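PDB 5ZI1: insecticidal crystal protein Cry7Cal from Bacillus thuringiensis, which acts as an insecticidal toxin against the locust Locusta migratoria manilensis and, like other delta endotoxins, probably binds receptors and forms pores in host membranes. Local coordinates for residues A[196-201]-A[213-218]; A[221-226]-A[251-256]; A[280-285]-A[436-441]; A[69-74]-A[134-139]. All coordinates share one frame; numbering follows the deposited sequence.

How the contacts relate
From the N terminus, contact 4 closes a 59-residue, mostly helical excursion by joining the segment that leads into helix 73-101 to the loop before helix 141-165. Contact 1 closes the short turn between helices 169-202 and 208-227. Contact 2 runs from the end of the latter helix to strand 252-254, and contact 3 brings helix 279-286 against the end of strand 430-437, closing 150 residues rich in strand. The four lie in series, none nesting or crossing. Contacts 1 and 2 share helix 208-227 and are tied by Asn216 to Phe254 and Arg217 to Asp256; contacts 2 and 3 reach one three-stranded sheet. Contact 2 joins helical domain to strand-rich domain; contact 3 lies within the latter.

Contact 1 of 4, residues A[196-201]-A[213-218]; sequences EGLNKL and ENYNRF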
# COMPACT_ATOMS: atom_id res chain seq x y z
N GLU A 196 -12.78 9.74 -6.44
CA GLU A 196 -13.31 10.69 -7.40
C GLU A 196 -12.29 10.98 -8.51
O GLU A 196 -12.66 11.00 -9.68
CB GLU A 196 -13.74 11.97 -6.70
CG GLU A 196 -15.03 12.53 -7.26
CD GLU A 196 -15.85 13.27 -6.22
OE1 GLU A 196 -16.65 14.15 -6.61
OE2 GLU A 196 -15.69 12.98 -5.02
N GLY A 197 -11.03 11.20 -8.15
CA GLY A 197 -9.98 11.31 -9.16
C GLY A 197 -9.93 10.08 -10.06
O GLY A 197 -9.81 10.19 -11.28
N LEU A 198 -10.06 8.89 -9.46
CA LEU A 198 -10.19 7.69 -10.27
C LEU A 198 -11.38 7.80 -11.21
O LEU A 198 -11.26 7.57 -12.42
CB LEU A 198 -10.30 6.47 -9.37
CG LEU A 198 -8.97 5.86 -8.94
CD1 LEU A 198 -9.18 4.49 -8.38
CD2 LEU A 198 -8.01 5.83 -10.13
N ASN A 199 -12.54 8.21 -10.67
CA ASN A 199 -13.75 8.27 -11.49
C ASN A 199 -13.60 9.27 -12.63
O ASN A 199 -13.96 8.98 -13.78
CB ASN A 199 -14.95 8.63 -10.61
CG ASN A 199 -16.25 8.65 -11.39
OD1 ASN A 199 -16.75 7.60 -11.80
ND2 ASN A 199 -16.78 9.84 -11.62
N LYS A 200 -13.05 10.44 -12.34
CA LYS A 200 -12.82 11.43 -13.37
C LYS A 200 -11.87 10.89 -14.45
O LYS A 200 -12.15 11.00 -15.65
CB LYS A 200 -12.28 12.70 -12.73
CG LYS A 200 -11.95 13.83 -13.69
CD LYS A 200 -10.98 14.80 -13.03
CE LYS A 200 -11.10 16.19 -13.61
NZ LYS A 200 -9.89 16.64 -14.30
N LEU A 201 -10.74 10.29 -14.05
CA LEU A 201 -9.81 9.74 -15.04
C LEU A 201 -10.46 8.64 -15.87
O LEU A 201 -10.15 8.49 -17.06
CB LEU A 201 -8.55 9.20 -14.38
CG LEU A 201 -7.75 10.38 -13.83
CD1 LEU A 201 -6.73 9.94 -12.84
CD2 LEU A 201 -7.12 11.13 -14.97
N GLU A 213 -3.94 4.07 -18.95
CA GLU A 213 -2.61 4.31 -18.41
C GLU A 213 -2.62 5.46 -17.41
O GLU A 213 -2.04 5.35 -16.33
CB GLU A 213 -1.63 4.58 -19.55
CG GLU A 213 -0.22 4.88 -19.07
CD GLU A 213 0.82 4.66 -20.18
OE1 GLU A 213 1.01 3.51 -20.63
OE2 GLU A 213 1.44 5.65 -20.62
N ASN A 214 -3.27 6.57 -17.77
CA ASN A 214 -3.33 7.71 -16.86
C ASN A 214 -4.12 7.36 -15.60
O ASN A 214 -3.79 7.82 -14.51
CB ASN A 214 -3.96 8.92 -17.55
CG ASN A 214 -3.12 9.47 -18.70
OD1 ASN A 214 -1.91 9.24 -18.78
ND2 ASN A 214 -3.77 10.21 -19.59
N TYR A 215 -5.16 6.56 -15.77
CA TYR A 215 -5.94 6.08 -14.64
C TYR A 215 -5.07 5.21 -13.73
O TYR A 215 -5.02 5.42 -12.52
CB TYR A 215 -7.13 5.31 -15.19
CG TYR A 215 -8.00 4.61 -14.16
CD1 TYR A 215 -7.67 3.34 -13.69
CD2 TYR A 215 -9.18 5.20 -13.71
CE1 TYR A 215 -8.47 2.69 -12.81
CE2 TYR A 215 -10.00 4.55 -12.80
CZ TYR A 215 -9.64 3.30 -12.35
OH TYR A 215 -10.45 2.65 -11.45
N ASN A 216 -4.33 4.27 -14.32
CA ASN A 216 -3.50 3.42 -13.49
C ASN A 216 -2.35 4.19 -12.85
O ASN A 216 -1.95 3.89 -11.71
CB ASN A 216 -2.96 2.25 -14.30
CG ASN A 216 -2.17 1.29 -13.45
OD1 ASN A 216 -2.74 0.61 -12.57
ND2 ASN A 216 -0.84 1.25 -13.67
N ARG A 217 -1.83 5.20 -13.54
CA ARG A 217 -0.75 5.98 -12.96
C ARG A 217 -1.21 6.74 -11.72
O ARG A 217 -0.45 6.89 -10.76
CB ARG A 217 -0.17 6.95 -13.98
CG ARG A 217 0.98 7.75 -13.42
CD ARG A 217 1.64 8.67 -14.45
NE ARG A 217 2.23 7.93 -15.56
CZ ARG A 217 1.71 7.89 -16.78
NH1 ARG A 217 2.32 7.19 -17.74
NH2 ARG A 217 0.59 8.56 -17.04
N PHE A 218 -2.44 7.25 -11.75
CA PHE A 218 -2.99 7.92 -10.59
C PHE A 218 -3.14 6.93 -9.44
O PHE A 218 -2.70 7.19 -8.32
CB PHE A 218 -4.33 8.54 -10.96
CG PHE A 218 -5.04 9.18 -9.83
CD1 PHE A 218 -4.80 10.50 -9.50
CD2 PHE A 218 -6.01 8.48 -9.13
CE1 PHE A 218 -5.50 11.10 -8.46
CE2 PHE A 218 -6.71 9.08 -8.11
CZ PHE A 218 -6.45 10.38 -7.77
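The ring of Tyr215 receives Leu198 on one face: CD2 stands over it, 3.7 Å from the centroid of the Tyr215 ring and 18° off the normal, a CH-pi contact. That same methyl meets the neighbouring aromatic differently. It lies at the edge of the Phe218 ring, near its plane, with Leu198 CD2 3.5 Å from Phe218 CD2. One branch of a leucine is wedged between two rings a helical turn apart, while the other branch, CD1, reaches toward the Tyr215 hydroxyl. Both rings extend toward helix 196-201 because their CG atoms stand opposite the backbone N (chi1 175° for Tyr215 and 176° for Phe218). Leu201, one turn beyond Leu198, crosses Phe218 at about a right angle and sets its CD1 3.4 Å from Phe218 CB. Gly197 suits its place because, having no side chain, it lets the tip of the aromatic ring come against the backbone, with Phe218 CZ 3.9 Å from Gly197 CA. No hydrogen bond joins the two segments, so shape and apolar surface carry the contact. On the second helix Arg217 turns elsewhere: its guanidinium takes Asn214 OD1 at the edge in a weak bond, and NH1 bridges weakly to Glu213 and makes a salt bridge to Asp256. Phe279 adds an edge-to-face partner to Tyr215, and Leu66 and Ile67 of helix 54-67 touch Phe218. The segment axes come within 9.3 Å and run nearly antiparallel, as in a helical hairpin, part of the alpha-helical bundle that forms the N-terminal domain of delta endotoxins.

Contact 2 of 4, residues A[221-226]-A[251-256]; sequences EMTIMV and RQIFTD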
# COMPACT_ATOMS: atom_id res chain seq x y z
N GLU A 221 0.56 6.03 -8.09
CA GLU A 221 1.23 7.08 -7.33
C GLU A 221 0.44 7.49 -6.09
O GLU A 221 1.03 7.73 -5.03
CB GLU A 221 1.49 8.28 -8.24
CG GLU A 221 2.54 7.98 -9.37
CD GLU A 221 3.06 9.25 -10.01
OE1 GLU A 221 2.75 10.34 -9.49
OE2 GLU A 221 3.78 9.17 -11.04
N MET A 222 -0.90 7.58 -6.18
CA MET A 222 -1.70 8.03 -5.03
C MET A 222 -1.85 6.95 -3.97
O MET A 222 -2.10 7.28 -2.81
CB MET A 222 -3.08 8.51 -5.46
CG MET A 222 -3.02 9.66 -6.43
SD MET A 222 -2.17 11.07 -5.71
CE MET A 222 -3.48 11.68 -4.62
N THR A 223 -1.72 5.68 -4.36
CA THR A 223 -1.54 4.63 -3.37
C THR A 223 -0.33 4.93 -2.50
O THR A 223 -0.41 4.89 -1.26
CB THR A 223 -1.40 3.29 -4.09
OG1 THR A 223 -2.64 3.00 -4.76
CG2 THR A 223 -1.05 2.16 -3.13
N ILE A 224 0.80 5.28 -3.14
CA ILE A 224 2.03 5.59 -2.44
C ILE A 224 1.92 6.92 -1.69
O ILE A 224 2.40 7.05 -0.57
CB ILE A 224 3.21 5.63 -3.44
CG1 ILE A 224 3.47 4.25 -4.03
CG2 ILE A 224 4.46 6.21 -2.78
CD1 ILE A 224 4.58 4.24 -5.07
N MET A 225 1.35 7.94 -2.33
CA MET A 225 1.32 9.25 -1.70
C MET A 225 0.24 9.34 -0.61
O MET A 225 0.47 9.98 0.42
CB MET A 225 1.10 10.34 -2.74
CG MET A 225 2.38 10.72 -3.49
SD MET A 225 2.15 12.16 -4.58
CE MET A 225 1.58 11.33 -6.06
N VAL A 226 -0.92 8.71 -0.82
CA VAL A 226 -2.03 8.91 0.09
C VAL A 226 -2.48 7.63 0.79
O VAL A 226 -2.48 7.58 2.02
CB VAL A 226 -3.21 9.57 -0.64
CG1 VAL A 226 -4.41 9.72 0.33
CG2 VAL A 226 -2.78 10.91 -1.17
N ARG A 251 -1.31 -4.36 -0.60
CA ARG A 251 -1.90 -3.98 -1.87
C ARG A 251 -0.89 -4.14 -3.00
O ARG A 251 0.31 -3.94 -2.83
CB ARG A 251 -2.40 -2.53 -1.81
CG ARG A 251 -1.37 -1.44 -2.03
CD ARG A 251 -0.33 -1.39 -0.94
NE ARG A 251 0.67 -0.34 -1.11
CZ ARG A 251 1.73 -0.40 -1.93
NH1 ARG A 251 1.93 -1.46 -2.71
NH2 ARG A 251 2.58 0.62 -1.97
N GLN A 252 -1.39 -4.52 -4.18
CA GLN A 252 -0.57 -4.70 -5.37
C GLN A 252 -0.80 -3.54 -6.33
O GLN A 252 -1.95 -3.23 -6.66
CB GLN A 252 -0.92 -6.03 -6.05
CG GLN A 252 -0.17 -6.35 -7.36
CD GLN A 252 -0.54 -7.73 -7.89
OE1 GLN A 252 0.24 -8.67 -7.81
NE2 GLN A 252 -1.76 -7.86 -8.40
N ILE A 253 0.28 -2.92 -6.80
CA ILE A 253 0.16 -1.86 -7.79
C ILE A 253 0.95 -2.21 -9.04
O ILE A 253 1.88 -3.04 -9.02
CB ILE A 253 0.61 -0.51 -7.23
CG1 ILE A 253 2.02 -0.60 -6.69
CG2 ILE A 253 -0.39 -0.01 -6.16
CD1 ILE A 253 2.39 0.64 -5.87
N PHE A 254 0.57 -1.57 -10.15
CA PHE A 254 1.12 -1.88 -11.47
C PHE A 254 1.82 -0.68 -12.08
O PHE A 254 1.28 0.43 -12.07
CB PHE A 254 0.02 -2.37 -12.42
CG PHE A 254 -0.43 -3.78 -12.11
CD1 PHE A 254 -1.30 -4.02 -11.03
CD2 PHE A 254 0.06 -4.86 -12.85
CE1 PHE A 254 -1.72 -5.31 -10.73
CE2 PHE A 254 -0.35 -6.15 -12.56
CZ PHE A 254 -1.23 -6.38 -11.48
N THR A 255 3.04 -0.92 -12.59
CA THR A 255 3.79 0.06 -13.34
C THR A 255 3.18 0.20 -14.74
O THR A 255 2.33 -0.60 -15.16
CB THR A 255 5.27 -0.34 -13.44
OG1 THR A 255 5.40 -1.74 -13.74
CG2 THR A 255 6.02 -0.05 -12.13
N ASP A 256 3.60 1.25 -15.46
CA ASP A 256 3.00 1.52 -16.77
C ASP A 256 3.21 0.32 -17.70
O ASP A 256 4.21 -0.39 -17.61
CB ASP A 256 3.60 2.77 -17.41
CG ASP A 256 3.31 4.02 -16.61
OD1 ASP A 256 2.45 3.96 -15.69
OD2 ASP A 256 3.92 5.07 -16.91
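Thr223 sets its methyl over one face of the Arg251 guanidinium, CG2 lying 3.6 Å from Arg251 NE. The threonine conformation divides its two branches neatly: with chi1 at -65° the hydroxyl stays beside the backbone N, where OG1 bonds to Arg219 O one turn back in the helix, and the methyl alone turns to the arginine. Arg251 comes from the opposite direction. Its CG sits between the backbone N and the carbonyl carbon (chi1 82°), and a bend at the next bond (chi2 -66°) turns the chain past Thr223, so that the CG methylene also touches the threonine methyl, Arg251 CG being 3.8 Å from Thr223 CG2. The charged end is held by outside partners, NH2 making a salt bridge with Asp228 and a hydrogen bond with His430, which fixes the flat group beneath the methyl. Ile253 slides past Thr223, CG2 to CG2 at 3.8 Å, while its longer branch carries CD1 to 4.2 Å from Ile224 CG1, the two isoleucines crossing at about a right angle. Both isoleucines and the threonine branch at CB, which puts a methyl close to the backbone; in Thr223 the other branch is the hydroxyl, spent on Arg219 O. The interface is small and lacks hydrogen bonds of its own. Behind it, Met222, Met225 and Val226 pack against helix 141-165, and the two methionines also reach helix 54-67. Strand 252-254 is meanwhile an outer strand of the sheet with 448-454 and 430-437, so the contact joins the helical bundle to the strand domain that follows.

Contact 3 of 4, residues A[280-285]-A[436-441]; sequences VLIENR and SEIFKE
Arg285 meets Glu437 in a salt bridge, its NH1 2.8 Å from Glu437 OE1, though the guanidinium and carboxylate planes stand 68° apart and so do not pair flat. Bends at chi2 and chi3 curl the arginine chain back over the strand end, and its CG packs against the glutamate CG at 3.6 Å. The same guanidinium also meets an aromatic ring: Phe439 CD2 lies over one face of the Arg285 guanidinium, 3.5 Å above its plane, with the two flat groups only 22° apart. One turn earlier in the helix, Leu281 CB rests over a face of the Phe439 ring, 4.1 Å from its centroid, as a CH-pi contact. Deeper in, Ile282 CG2 and Ile438 CD1 touch at 3.9 Å. A water bridges the backbones, donating to Ile282 O at 2.6 Å and to Glu437 O, and accepting from Phe439 N. Further out, Tyr335 packs against both members of the salt bridge, Trp212 of helix 208-227 backs the two isoleucines, and Ser436 OG bonds to Ala286 O. The chemistry is therefore layered: apolar branches on the buried side, a bound water satisfying three main-chain groups, and an ion pair between a buried glutamate and a partly exposed arginine, which, with its flat face and long methylenes, can serve charge and ring together.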
# COMPACT_ATOMS: atom_id res chain seq x y z
N VAL A 280 -13.39 -1.26 -19.26
CA VAL A 280 -13.53 -2.39 -18.33
C VAL A 280 -12.73 -3.60 -18.81
O VAL A 280 -12.24 -4.40 -17.99
CB VAL A 280 -15.02 -2.74 -18.13
CG1 VAL A 280 -15.62 -3.31 -19.40
CG2 VAL A 280 -15.20 -3.69 -16.96
N LEU A 281 -12.57 -3.76 -20.13
CA LEU A 281 -11.80 -4.89 -20.64
C LEU A 281 -10.32 -4.74 -20.29
O LEU A 281 -9.69 -5.68 -19.79
CB LEU A 281 -11.99 -5.03 -22.15
CG LEU A 281 -13.41 -5.43 -22.52
CD1 LEU A 281 -13.53 -5.70 -24.02
CD2 LEU A 281 -13.87 -6.63 -21.71
N ILE A 282 -9.77 -3.55 -20.50
CA ILE A 282 -8.39 -3.30 -20.11
C ILE A 282 -8.20 -3.53 -18.62
O ILE A 282 -7.30 -4.26 -18.19
CB ILE A 282 -7.98 -1.87 -20.50
CG1 ILE A 282 -8.28 -1.62 -21.98
CG2 ILE A 282 -6.52 -1.66 -20.17
CD1 ILE A 282 -7.89 -0.22 -22.48
N GLU A 283 -9.05 -2.89 -17.80
CA GLU A 283 -8.93 -3.00 -16.35
C GLU A 283 -8.98 -4.46 -15.90
O GLU A 283 -8.16 -4.90 -15.10
CB GLU A 283 -10.02 -2.16 -15.66
CG GLU A 283 -10.09 -2.29 -14.12
CD GLU A 283 -8.96 -1.58 -13.37
OE1 GLU A 283 -8.02 -1.08 -14.04
OE2 GLU A 283 -8.99 -1.52 -12.11
N ASN A 284 -9.93 -5.23 -16.44
CA ASN A 284 -10.10 -6.59 -15.94
C ASN A 284 -8.95 -7.50 -16.36
O ASN A 284 -8.62 -8.45 -15.64
CB ASN A 284 -11.44 -7.18 -16.41
CG ASN A 284 -12.65 -6.61 -15.63
OD1 ASN A 284 -12.53 -6.20 -14.47
ND2 ASN A 284 -13.81 -6.60 -16.27
N ARG A 285 -8.31 -7.26 -17.52
CA ARG A 285 -7.19 -8.12 -17.89
C ARG A 285 -5.88 -7.64 -17.31
O ARG A 285 -5.00 -8.46 -17.04
CB ARG A 285 -7.07 -8.26 -19.42
CG ARG A 285 -5.76 -8.89 -19.90
CD ARG A 285 -5.90 -10.41 -19.93
NE ARG A 285 -7.05 -10.87 -20.70
CZ ARG A 285 -7.12 -10.79 -22.02
NH1 ARG A 285 -6.10 -10.28 -22.69
NH2 ARG A 285 -8.19 -11.24 -22.65
N SER A 436 0.70 -9.11 -15.87
CA SER A 436 -0.54 -9.18 -16.60
C SER A 436 -0.28 -8.70 -18.03
O SER A 436 0.86 -8.63 -18.48
CB SER A 436 -1.62 -8.36 -15.89
OG SER A 436 -1.21 -7.01 -15.80
N GLU A 437 -1.33 -8.32 -18.74
CA GLU A 437 -1.16 -7.78 -20.07
C GLU A 437 -2.29 -6.79 -20.35
O GLU A 437 -3.28 -6.71 -19.61
CB GLU A 437 -1.15 -8.87 -21.12
CG GLU A 437 -2.49 -9.50 -21.29
CD GLU A 437 -2.45 -10.78 -22.07
OE1 GLU A 437 -3.54 -11.27 -22.46
OE2 GLU A 437 -1.33 -11.33 -22.28
N ILE A 438 -2.11 -6.06 -21.44
CA ILE A 438 -3.09 -5.13 -21.97
C ILE A 438 -4.01 -5.90 -22.91
O ILE A 438 -3.54 -6.56 -23.85
CB ILE A 438 -2.40 -3.97 -22.71
CG1 ILE A 438 -1.74 -3.03 -21.71
CG2 ILE A 438 -3.39 -3.21 -23.55
CD1 ILE A 438 -2.74 -2.37 -20.73
N PHE A 439 -5.31 -5.81 -22.66
CA PHE A 439 -6.31 -6.34 -23.58
C PHE A 439 -6.22 -5.62 -24.92
O PHE A 439 -6.51 -4.43 -25.01
CB PHE A 439 -7.71 -6.17 -22.97
CG PHE A 439 -8.76 -7.03 -23.61
CD1 PHE A 439 -9.06 -6.90 -24.96
CD2 PHE A 439 -9.45 -7.97 -22.85
CE1 PHE A 439 -10.02 -7.71 -25.56
CE2 PHE A 439 -10.43 -8.77 -23.43
CZ PHE A 439 -10.72 -8.64 -24.79
N LYS A 440 -5.85 -6.35 -25.96
CA LYS A 440 -5.60 -5.73 -27.25
C LYS A 440 -6.85 -5.81 -28.13
O LYS A 440 -7.59 -6.81 -28.10
CB LYS A 440 -4.40 -6.40 -27.94
CG LYS A 440 -3.23 -5.44 -28.22
CD LYS A 440 -1.86 -6.14 -28.33
CE LYS A 440 -1.91 -7.35 -29.23
NZ LYS A 440 -2.30 -8.57 -28.45
N GLU A 441 -7.09 -4.75 -28.88
CA GLU A 441 -8.19 -4.70 -29.84
C GLU A 441 -7.78 -5.22 -31.21
O GLU A 441 -8.62 -5.74 -31.94
CB GLU A 441 -8.70 -3.27 -29.99
CG GLU A 441 -9.92 -3.10 -30.90
CD GLU A 441 -10.52 -1.69 -30.82
OE1 GLU A 441 -11.75 -1.52 -30.99
OE2 GLU A 441 -9.75 -0.72 -30.58
O HOH W 1 -5.58 -5.20 -19.89

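Contact 4 of 4, residues A[69-74]-A[134-139]; sequences QEITEA and VGFEGP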
# COMPACT_ATOMS: atom_id res chain seq x y z
N GLN A 69 -6.00 19.12 -13.40
CA GLN A 69 -6.66 20.30 -12.85
C GLN A 69 -5.63 21.12 -12.12
O GLN A 69 -4.97 20.62 -11.19
CB GLN A 69 -7.81 19.93 -11.91
CG GLN A 69 -8.74 21.11 -11.62
CD GLN A 69 -9.07 21.27 -10.14
OE1 GLN A 69 -9.62 20.37 -9.50
NE2 GLN A 69 -8.74 22.43 -9.59
N GLU A 70 -5.47 22.37 -12.52
CA GLU A 70 -4.50 23.23 -11.86
C GLU A 70 -5.12 23.84 -10.61
O GLU A 70 -6.34 23.82 -10.43
CB GLU A 70 -3.99 24.31 -12.82
CG GLU A 70 -2.51 24.70 -12.63
CD GLU A 70 -1.53 23.70 -13.26
OE1 GLU A 70 -0.39 23.55 -12.73
OE2 GLU A 70 -1.91 23.05 -14.26
N ILE A 71 -4.27 24.36 -9.74
CA ILE A 71 -4.68 25.11 -8.56
C ILE A 71 -4.40 26.58 -8.81
O ILE A 71 -3.36 26.94 -9.37
CB ILE A 71 -3.93 24.60 -7.30
CG1 ILE A 71 -4.02 23.08 -7.20
CG2 ILE A 71 -4.51 25.23 -6.04
CD1 ILE A 71 -3.12 22.48 -6.15
N THR A 72 -5.34 27.44 -8.41
CA THR A 72 -5.16 28.88 -8.55
C THR A 72 -4.09 29.37 -7.59
O THR A 72 -3.97 28.88 -6.46
CB THR A 72 -6.47 29.63 -8.30
OG1 THR A 72 -7.00 29.30 -7.00
CG2 THR A 72 -7.48 29.27 -9.38
N GLU A 73 -3.29 30.34 -8.04
CA GLU A 73 -2.18 30.82 -7.22
C GLU A 73 -2.66 31.33 -5.86
O GLU A 73 -1.91 31.27 -4.88
CB GLU A 73 -1.39 31.90 -7.97
CG GLU A 73 -1.71 33.34 -7.57
CD GLU A 73 -0.90 34.37 -8.36
OE1 GLU A 73 -1.22 35.58 -8.26
OE2 GLU A 73 0.05 33.98 -9.08
N ALA A 74 -3.91 31.80 -5.75
CA ALA A 74 -4.38 32.27 -4.46
C ALA A 74 -4.45 31.13 -3.45
O ALA A 74 -4.17 31.31 -2.26
CB ALA A 74 -5.75 32.93 -4.60
N VAL A 134 -12.40 24.47 -1.47
CA VAL A 134 -13.50 24.08 -2.34
C VAL A 134 -13.10 24.30 -3.79
O VAL A 134 -12.60 25.37 -4.15
CB VAL A 134 -14.76 24.89 -2.01
CG1 VAL A 134 -15.99 24.23 -2.61
CG2 VAL A 134 -14.89 25.05 -0.53
N GLY A 135 -13.35 23.29 -4.63
CA GLY A 135 -12.95 23.33 -6.01
C GLY A 135 -11.57 22.76 -6.30
O GLY A 135 -11.24 22.52 -7.47
N PHE A 136 -10.75 22.53 -5.26
CA PHE A 136 -9.38 22.08 -5.43
C PHE A 136 -9.02 20.89 -4.55
O PHE A 136 -7.83 20.57 -4.43
CB PHE A 136 -8.42 23.24 -5.16
CG PHE A 136 -8.67 24.43 -6.03
CD1 PHE A 136 -8.05 24.54 -7.27
CD2 PHE A 136 -9.57 25.43 -5.64
CE1 PHE A 136 -8.28 25.62 -8.08
CE2 PHE A 136 -9.81 26.52 -6.45
CZ PHE A 136 -9.17 26.62 -7.67
N GLU A 137 -10.01 20.23 -3.94
CA GLU A 137 -9.73 19.14 -3.02
C GLU A 137 -8.94 18.03 -3.69
O GLU A 137 -8.07 17.42 -3.06
CB GLU A 137 -11.04 18.58 -2.45
CG GLU A 137 -11.91 19.62 -1.78
CD GLU A 137 -12.93 20.23 -2.73
OE1 GLU A 137 -12.59 20.52 -3.91
OE2 GLU A 137 -14.08 20.40 -2.28
N GLY A 138 -9.22 17.76 -4.96
CA GLY A 138 -8.46 16.81 -5.74
C GLY A 138 -6.98 17.12 -5.82
O GLY A 138 -6.14 16.38 -5.28
N PRO A 139 -6.60 18.20 -6.50
CA PRO A 139 -5.16 18.45 -6.69
C PRO A 139 -4.41 18.67 -5.39
O PRO A 139 -3.18 18.53 -5.37
CB PRO A 139 -5.13 19.70 -7.59
CG PRO A 139 -6.46 20.33 -7.40
CD PRO A 139 -7.43 19.21 -7.19
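This is a loop-to-loop contact in the helical N-terminal domain, where the chain leading into helix 73-101 meets the loop that precedes helix 141-165, and its centre is the ring of Phe136. The phenylalanine points at the other segment and crosses Thr72 at about a right angle, both branches of the threonine reaching the ring tip, with Thr72 OG1 3.5 Å and CG2 3.6 Å from Phe136 CZ. Glu70 O lies at the ring edge, in its plane, 3.5 Å from Phe136 CE1, an approach suited to the slightly positive ring hydrogens. Ile71 divides its branches between two partners: CG2 packs on Phe136 CD1, and CG1 lies 3.6 Å from Pro139 CB. Gln69 bends at chi2 (-133°), bringing its amide across the ring at 53° to the ring plane. Its NE2 bonds to Glu70 O at 2.9 Å and weakly to Gly135 O at 3.3 Å, while OE1 lies against Pro139 CD. Glycine fits position 135, where phi is +90°, an angle that suits a residue without a side chain. Pro139 presents a compact ring with no amide hydrogen, close to the start of helix 141-165, and also touches Glu64 and Ile67 of helix 54-67. That helix holds the first segment too, through a bond from Ile71 N to Glu64 OE1. With one weak hydrogen bond across the segments, cohesion comes mainly from ring and aliphatic surfaces, and the glutamine amide is held chiefly by its own segment rather than by the opposite loop.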